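Local coordinates for ORF48 (Lactococcus phage TP901-1, PDB 3U6X), which is an upper baseplate protein of a lactococcal phage that probably links the baseplate core to the receptor-binding proteins, at residues P14-T19 with V57-P62; S20-I25 with K83-L88. All blocks are in the same frame, centred on the assembly; numbering follows the deposited sequence.

Contact 1 of 2, residues P14-T19 with V57-P62; sequences PEVKVT and VYVEMP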
ATOM      1  N   PRO V  14      20.099 -21.913  36.561  1.00 43.11           N
ATOM      2  CA  PRO V  14      19.458 -22.766  35.551  1.00 43.22           C
ATOM      3  C   PRO V  14      18.973 -24.108  36.059  1.00 49.39           C
ATOM      4  O   PRO V  14      19.646 -24.728  36.872  1.00 49.39           O
ATOM      5  CB  PRO V  14      20.543 -22.926  34.486  1.00 44.50           C
ATOM      6  CG  PRO V  14      21.783 -22.657  35.163  1.00 48.33           C
ATOM      7  CD  PRO V  14      21.492 -21.624  36.183  1.00 44.12           C
ATOM      8  N   GLU V  15      17.780 -24.528  35.618  1.00 47.41           N
ATOM      9  CA  GLU V  15      17.201 -25.814  35.986  1.00 47.45           C
ATOM     10  C   GLU V  15      18.022 -26.930  35.332  1.00 49.52           C
ATOM     11  O   GLU V  15      18.450 -26.806  34.179  1.00 48.52           O
ATOM     12  CB  GLU V  15      15.748 -25.906  35.525  1.00 49.59           C
ATOM     13  CG  GLU V  15      14.748 -26.127  36.644  1.00 70.78           C
ATOM     14  CD  GLU V  15      14.970 -27.348  37.522  1.00109.50           C
ATOM     15  OE1 GLU V  15      15.487 -27.164  38.649  1.00116.82           O
ATOM     16  OE2 GLU V  15      14.607 -28.474  37.103  1.00107.45           O
ATOM     17  N   VAL V  16      18.285 -27.989  36.100  1.00 45.02           N
ATOM     18  CA  VAL V  16      19.050 -29.140  35.635  1.00 43.85           C
ATOM     19  C   VAL V  16      18.166 -30.368  35.820  1.00 44.83           C
ATOM     20  O   VAL V  16      17.531 -30.544  36.868  1.00 42.60           O
ATOM     21  CB  VAL V  16      20.427 -29.286  36.363  1.00 48.11           C
ATOM     22  CG1 VAL V  16      21.191 -30.522  35.890  1.00 47.73           C
ATOM     23  CG2 VAL V  16      21.286 -28.043  36.173  1.00 47.91           C
ATOM     24  N   LYS V  17      18.098 -31.190  34.761  1.00 41.12           N
ATOM     25  CA  LYS V  17      17.354 -32.436  34.754  1.00 40.32           C
ATOM     26  C   LYS V  17      18.307 -33.560  34.367  1.00 43.50           C
ATOM     27  O   LYS V  17      19.059 -33.449  33.380  1.00 42.49           O
ATOM     28  CB  LYS V  17      16.143 -32.345  33.829  1.00 42.87           C
ATOM     29  CG  LYS V  17      14.934 -31.710  34.486  1.00 55.26           C
ATOM     30  CD  LYS V  17      13.979 -31.174  33.419  1.00 70.66           C
ATOM     31  CE  LYS V  17      12.712 -30.610  34.011  1.00 83.50           C
ATOM     32  NZ  LYS V  17      11.879 -29.964  32.966  1.00 94.25           N
ATOM     33  N   VAL V  18      18.346 -34.609  35.218  1.00 39.32           N
ATOM     34  CA  VAL V  18      19.260 -35.738  35.058  1.00 38.04           C
ATOM     35  C   VAL V  18      18.476 -36.989  34.710  1.00 43.76           C
ATOM     36  O   VAL V  18      17.425 -37.228  35.312  1.00 44.04           O
ATOM     37  CB  VAL V  18      20.179 -35.936  36.297  1.00 40.33           C
ATOM     38  CG1 VAL V  18      21.200 -37.046  36.064  1.00 39.66           C
ATOM     39  CG2 VAL V  18      20.894 -34.645  36.661  1.00 39.85           C
ATOM     40  N   THR V  19      18.989 -37.762  33.718  1.00 40.89           N
ATOM     41  CA  THR V  19      18.441 -39.027  33.227  1.00 40.61           C
ATOM     42  C   THR V  19      19.526 -40.128  33.169  1.00 45.68           C
ATOM     43  O   THR V  19      20.713 -39.849  32.959  1.00 44.95           O
ATOM     44  CB  THR V  19      17.692 -38.861  31.904  1.00 46.33           C
ATOM     45  OG1 THR V  19      18.517 -38.211  30.938  1.00 47.05           O
ATOM     46  CG2 THR V  19      16.378 -38.152  32.052  1.00 43.19           C
ATOM     47  N   VAL V  57      26.391 -25.131  39.491  1.00 44.44           N
ATOM     48  CA  VAL V  57      25.237 -25.872  39.986  1.00 43.28           C
ATOM     49  C   VAL V  57      25.802 -27.090  40.710  1.00 47.04           C
ATOM     50  O   VAL V  57      26.597 -27.837  40.136  1.00 46.79           O
ATOM     51  CB  VAL V  57      24.251 -26.331  38.868  1.00 46.21           C
ATOM     52  CG1 VAL V  57      22.957 -26.855  39.470  1.00 45.65           C
ATOM     53  CG2 VAL V  57      23.947 -25.213  37.901  1.00 46.10           C
ATOM     54  N   TYR V  58      25.365 -27.308  41.946  1.00 43.01           N
ATOM     55  CA  TYR V  58      25.718 -28.505  42.694  1.00 42.58           C
ATOM     56  C   TYR V  58      24.528 -29.462  42.589  1.00 46.65           C
ATOM     57  O   TYR V  58      23.437 -29.117  43.026  1.00 46.57           O
ATOM     58  CB  TYR V  58      26.075 -28.163  44.139  1.00 43.35           C
ATOM     59  CG  TYR V  58      27.153 -27.109  44.239  1.00 44.75           C
ATOM     60  CD1 TYR V  58      28.497 -27.437  44.065  1.00 46.83           C
ATOM     61  CD2 TYR V  58      26.836 -25.785  44.533  1.00 44.74           C
ATOM     62  CE1 TYR V  58      29.493 -26.461  44.134  1.00 47.03           C
ATOM     63  CE2 TYR V  58      27.823 -24.805  44.621  1.00 45.00           C
ATOM     64  CZ  TYR V  58      29.150 -25.147  44.420  1.00 50.69           C
ATOM     65  OH  TYR V  58      30.112 -24.174  44.505  1.00 49.21           O
ATOM     66  N   VAL V  59      24.715 -30.589  41.890  1.00 43.36           N
ATOM     67  CA  VAL V  59      23.696 -31.597  41.613  1.00 43.13           C
ATOM     68  C   VAL V  59      23.899 -32.794  42.522  1.00 50.19           C
ATOM     69  O   VAL V  59      24.871 -33.535  42.372  1.00 49.87           O
ATOM     70  CB  VAL V  59      23.708 -32.009  40.118  1.00 46.35           C
ATOM     71  CG1 VAL V  59      22.544 -32.930  39.796  1.00 45.78           C
ATOM     72  CG2 VAL V  59      23.683 -30.780  39.201  1.00 46.02           C
ATOM     73  N   GLU V  60      22.987 -32.965  43.477  1.00 49.26           N
ATOM     74  CA  GLU V  60      22.982 -34.082  44.418  1.00 50.16           C
ATOM     75  C   GLU V  60      21.961 -35.137  43.957  1.00 53.97           C
ATOM     76  O   GLU V  60      20.800 -34.814  43.786  1.00 54.15           O
ATOM     77  CB  GLU V  60      22.652 -33.592  45.823  1.00 52.25           C
ATOM     78  CG  GLU V  60      23.857 -33.529  46.732  1.00 67.60           C
ATOM     79  CD  GLU V  60      23.676 -34.281  48.033  1.00 94.66           C
ATOM     80  OE1 GLU V  60      24.318 -35.344  48.186  1.00 95.95           O
ATOM     81  OE2 GLU V  60      22.887 -33.819  48.890  1.00 92.45           O
ATOM     82  N   MET V  61      22.405 -36.373  43.743  1.00 49.59           N
ATOM     83  CA  MET V  61      21.636 -37.515  43.242  1.00 48.64           C
ATOM     84  C   MET V  61      21.785 -38.691  44.227  1.00 50.63           C
ATOM     85  O   MET V  61      22.780 -38.727  44.935  1.00 48.07           O
ATOM     86  CB  MET V  61      22.269 -37.963  41.902  1.00 51.17           C
ATOM     87  CG  MET V  61      22.140 -36.961  40.806  1.00 55.40           C
ATOM     88  SD  MET V  61      23.261 -37.347  39.462  1.00 59.58           S
ATOM     89  CE  MET V  61      24.516 -36.175  39.824  1.00 56.65           C
ATOM     90  N   PRO V  62      20.915 -39.729  44.221  1.00 49.03           N
ATOM     91  CA  PRO V  62      21.169 -40.880  45.091  1.00 49.26           C
ATOM     92  C   PRO V  62      22.446 -41.589  44.642  1.00 54.00           C
ATOM     93  O   PRO V  62      22.778 -41.617  43.443  1.00 52.53           O
ATOM     94  CB  PRO V  62      19.942 -41.776  44.871  1.00 51.22           C
ATOM     95  CG  PRO V  62      18.908 -40.892  44.299  1.00 55.67           C
ATOM     96  CD  PRO V  62      19.681 -39.937  43.439  1.00 51.09           C
TER

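Contact 2 of 2, residues S20-I25 with K83-L88; sequences SYKNAI and KETQVL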
ATOM      1  N   SER V  20      19.092 -41.380  33.351  1.00 42.47           N
ATOM      2  CA  SER V  20      19.930 -42.577  33.345  1.00 41.62           C
ATOM      3  C   SER V  20      19.385 -43.553  32.314  1.00 45.55           C
ATOM      4  O   SER V  20      18.185 -43.851  32.310  1.00 45.95           O
ATOM      5  CB  SER V  20      19.920 -43.227  34.726  1.00 43.74           C
ATOM      6  OG  SER V  20      20.778 -44.351  34.777  1.00 53.15           O
ATOM      7  N   TYR V  21      20.253 -44.027  31.426  1.00 40.56           N
ATOM      8  CA  TYR V  21      19.886 -44.974  30.373  1.00 39.89           C
ATOM      9  C   TYR V  21      21.096 -45.778  29.881  1.00 46.99           C
ATOM     10  O   TYR V  21      22.248 -45.345  30.008  1.00 46.32           O
ATOM     11  CB  TYR V  21      19.149 -44.291  29.194  1.00 39.42           C
ATOM     12  CG  TYR V  21      19.838 -43.054  28.664  1.00 38.72           C
ATOM     13  CD1 TYR V  21      19.559 -41.795  29.195  1.00 39.58           C
ATOM     14  CD2 TYR V  21      20.782 -43.141  27.644  1.00 38.89           C
ATOM     15  CE1 TYR V  21      20.237 -40.665  28.759  1.00 38.68           C
ATOM     16  CE2 TYR V  21      21.448 -42.011  27.181  1.00 39.70           C
ATOM     17  CZ  TYR V  21      21.183 -40.777  27.753  1.00 47.43           C
ATOM     18  OH  TYR V  21      21.832 -39.659  27.295  1.00 50.04           O
ATOM     19  N   LYS V  22      20.799 -46.957  29.319  1.00 46.13           N
ATOM     20  CA  LYS V  22      21.723 -47.952  28.812  1.00 47.20           C
ATOM     21  C   LYS V  22      21.518 -48.139  27.294  1.00 54.65           C
ATOM     22  O   LYS V  22      20.399 -47.990  26.780  1.00 55.24           O
ATOM     23  CB  LYS V  22      21.415 -49.278  29.547  1.00 50.01           C
ATOM     24  CG  LYS V  22      22.467 -50.374  29.432  1.00 72.45           C
ATOM     25  CD  LYS V  22      22.137 -51.606  30.275  1.00 85.37           C
ATOM     26  CE  LYS V  22      22.606 -51.482  31.714  1.00106.52           C
ATOM     27  NZ  LYS V  22      22.957 -52.805  32.308  1.00119.84           N
ATOM     28  N   ASN V  23      22.591 -48.536  26.590  1.00 52.25           N
ATOM     29  CA  ASN V  23      22.572 -48.860  25.161  1.00 52.02           C
ATOM     30  C   ASN V  23      22.199 -47.739  24.193  1.00 56.03           C
ATOM     31  O   ASN V  23      21.723 -48.013  23.088  1.00 55.62           O
ATOM     32  CB  ASN V  23      21.815 -50.181  24.880  1.00 50.56           C
ATOM     33  CG  ASN V  23      22.609 -51.405  25.266  1.00 74.53           C
ATOM     34  OD1 ASN V  23      23.822 -51.504  25.001  1.00 68.40           O
ATOM     35  ND2 ASN V  23      21.928 -52.375  25.866  1.00 64.16           N
ATOM     36  N   ALA V  24      22.476 -46.486  24.556  1.00 52.45           N
ATOM     37  CA  ALA V  24      22.197 -45.368  23.664  1.00 52.23           C
ATOM     38  C   ALA V  24      23.133 -45.481  22.451  1.00 56.27           C
ATOM     39  O   ALA V  24      24.137 -46.180  22.506  1.00 56.38           O
ATOM     40  CB  ALA V  24      22.431 -44.057  24.402  1.00 52.81           C
ATOM     41  N   ILE V  25      22.785 -44.831  21.361  1.00 52.49           N
ATOM     42  CA  ILE V  25      23.543 -44.801  20.119  1.00 52.13           C
ATOM     43  C   ILE V  25      25.059 -44.634  20.375  1.00 55.50           C
ATOM     44  O   ILE V  25      25.458 -43.728  21.107  1.00 54.93           O
ATOM     45  CB  ILE V  25      22.847 -43.717  19.211  1.00 55.33           C
ATOM     46  CG1 ILE V  25      22.155 -44.332  18.014  1.00 56.41           C
ATOM     47  CG2 ILE V  25      23.647 -42.461  18.832  1.00 55.81           C
ATOM     48  CD1 ILE V  25      20.834 -44.925  18.341  1.00 68.14           C
ATOM     49  N   LYS V  83      30.099 -44.706  30.877  1.00 51.75           N
ATOM     50  CA  LYS V  83      30.864 -45.834  31.386  1.00 52.41           C
ATOM     51  C   LYS V  83      30.319 -47.042  30.632  1.00 58.32           C
ATOM     52  O   LYS V  83      29.296 -47.605  31.021  1.00 58.75           O
ATOM     53  CB  LYS V  83      30.740 -45.984  32.919  1.00 55.14           C
ATOM     54  CG  LYS V  83      31.697 -47.016  33.521  1.00 70.78           C
ATOM     55  CD  LYS V  83      31.583 -47.099  35.037  1.00 84.99           C
ATOM     56  CE  LYS V  83      31.749 -48.515  35.556  1.00102.28           C
ATOM     57  NZ  LYS V  83      30.593 -49.396  35.209  1.00114.98           N
ATOM     58  N   GLU V  84      30.975 -47.377  29.508  1.00 55.29           N
ATOM     59  CA  GLU V  84      30.645 -48.477  28.595  1.00 55.39           C
ATOM     60  C   GLU V  84      29.254 -48.258  27.971  1.00 57.55           C
ATOM     61  O   GLU V  84      29.099 -47.324  27.197  1.00 57.42           O
ATOM     62  CB  GLU V  84      30.810 -49.881  29.244  1.00 57.58           C
ATOM     63  CG  GLU V  84      32.123 -50.167  29.969  1.00 75.22           C
ATOM     64  CD  GLU V  84      32.076 -51.244  31.048  1.00115.58           C
ATOM     65  OE1 GLU V  84      31.046 -51.376  31.754  1.00118.06           O
ATOM     66  OE2 GLU V  84      33.108 -51.932  31.217  1.00121.28           O
ATOM     67  N   THR V  85      28.248 -49.081  28.325  1.00 52.28           N
ATOM     68  CA  THR V  85      26.873 -48.986  27.825  1.00 51.24           C
ATOM     69  C   THR V  85      26.001 -48.040  28.654  1.00 52.95           C
ATOM     70  O   THR V  85      24.902 -47.704  28.224  1.00 52.67           O
ATOM     71  CB  THR V  85      26.217 -50.388  27.775  1.00 59.91           C
ATOM     72  OG1 THR V  85      25.973 -50.904  29.095  1.00 57.86           O
ATOM     73  CG2 THR V  85      27.006 -51.378  26.957  1.00 58.30           C
ATOM     74  N   GLN V  86      26.462 -47.653  29.845  1.00 48.11           N
ATOM     75  CA  GLN V  86      25.715 -46.818  30.789  1.00 47.60           C
ATOM     76  C   GLN V  86      26.017 -45.328  30.637  1.00 49.96           C
ATOM     77  O   GLN V  86      27.181 -44.923  30.595  1.00 50.00           O
ATOM     78  CB  GLN V  86      25.944 -47.318  32.234  1.00 48.55           C
ATOM     79  CG  GLN V  86      25.128 -46.621  33.330  1.00 57.08           C
ATOM     80  CD  GLN V  86      23.624 -46.743  33.252  1.00 67.38           C
ATOM     81  OE1 GLN V  86      23.066 -47.763  32.792  1.00 50.64           O
ATOM     82  NE2 GLN V  86      22.950 -45.691  33.765  1.00 63.78           N
ATOM     83  N   VAL V  87      24.944 -44.518  30.545  1.00 44.24           N
ATOM     84  CA  VAL V  87      25.024 -43.065  30.406  1.00 42.45           C
ATOM     85  C   VAL V  87      24.229 -42.378  31.522  1.00 44.67           C
ATOM     86  O   VAL V  87      23.143 -42.826  31.879  1.00 43.73           O
ATOM     87  CB  VAL V  87      24.573 -42.564  28.995  1.00 45.76           C
ATOM     88  CG1 VAL V  87      24.667 -41.042  28.883  1.00 45.32           C
ATOM     89  CG2 VAL V  87      25.365 -43.223  27.865  1.00 45.36           C
ATOM     90  N   LEU V  88      24.815 -41.310  32.087  1.00 41.02           N
ATOM     91  CA  LEU V  88      24.234 -40.370  33.044  1.00 40.66           C
ATOM     92  C   LEU V  88      24.204 -39.002  32.286  1.00 45.61           C
ATOM     93  O   LEU V  88      25.247 -38.443  31.932  1.00 45.77           O
ATOM     94  CB  LEU V  88      25.044 -40.302  34.349  1.00 40.34           C
ATOM     95  CG  LEU V  88      24.376 -39.570  35.530  1.00 44.64           C
ATOM     96  CD1 LEU V  88      23.115 -40.318  36.030  1.00 44.05           C
ATOM     97  CD2 LEU V  88      25.361 -39.390  36.675  1.00 46.94           C
TER

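Contact 1 of 2, residues P14-T19 with V57-P62
In the buried core of this immunoglobulin-like, all-beta domain, Val16 and Val18 face Val57, Val59 and Met61 where two strands that are not neighbours in the sheet, and the residues just beyond them, meet. The strand axes approach to 9.4 Å and their directions differ by 36°, a separation too wide for backbone pairing and filled by side chains. Strand 43-53 lies between them in the strand order, yet the side chains point at each other across this gap, consistent with a sheet that folds back on itself, as in a sandwich-like core. They form a row of valine methyls ending at the Met61 sulfur. Val16 uses both branches. Val16 CG2, beside the backbone N, meets Val57 CG1 at 3.9 Å, while Val16 CG1, anti to that N (chi1 178°), reaches Val59 CG2 at 4.2 Å. Val18 repeats the pattern one step on, Val18 CG2 lying 3.9 Å from Val59 CG1. Leu6 and Phe90, from neighbouring strands, also touch this row, at Val16 and at Val18 and Met61. Pro14 touches from one end, its CG 4.3 Å from Val57 CG2; at the other, the Met61 side chain crosses Val18 at about a right angle, with Met61 SD 4.0 Å from Val18 CG1.

Contact 2 of 2, residues S20-I25 with K83-L88
Ser20 OG and Gln86 CG each lie opposite their own backbone N (chi1 about 180°), but Gln86 then bends at chi2 (62°), which turns its amide back along the sheet toward the serine. Gln86 NE2 thereby comes 2.7 Å from Ser20 OG, although the N-H...O angle is well off straight and the hydrogen bond is weak. Tyr21 has chi1 near 49°, its CG set between the backbone N and the carbonyl carbon, and this lays the ring obliquely against Val87: Tyr21 CE2 is 3.7 Å from Val87 CB. The Tyr21 hydroxyl bonds to the backbone of another protein chain. Strands 20-22 and 86-88 are antiparallel neighbours (160°) in the sheet of the immunoglobulin-like domain. Tyr21 and Val87 form the hydrogen-bonded pair, Val87 N to Tyr21 O at 2.9 Å and Tyr21 N to Val87 O at 3.2 Å; Ser20-Leu88 and Lys22-Gln86 flank it as non-hydrogen-bonded pairs. A type II' turn, Lys83 to Gln86, joins strands 78-83 and 86-92 as a hairpin. Its Thr85 O accepts Asn23 N at 3.0 Å, extending the ladder just past the strand. Beside that bond the Lys22 aliphatic chain crosses Thr85, Lys22 CG lying 3.6 Å from Thr85 OG1, and the Asn23 and Thr85 side chains lie side by side.

Overall arrangement
Strand 16-22 carries both contacts, using its first part in contact 1 and its last part, with the loop residues beyond, in contact 2. Their centres are about 18 Å apart and lie on opposite sides of the chain's centre. The evidence for two different kinds of join is geometric: contact 1 brings together strands from separate parts of the sheet through side chains, whereas contact 2 pairs adjacent strands through backbone hydrogen bonds. Leu88 connects the two, Leu88 CD1 lying 3.8 Å from Val18 CG1 and Leu88 CD2 4.0 Å from Met61 SD. Around contact 2, Tyr21, Ala24, Ile25 and Val87 meet another protein chain, consistent with a role in baseplate assembly.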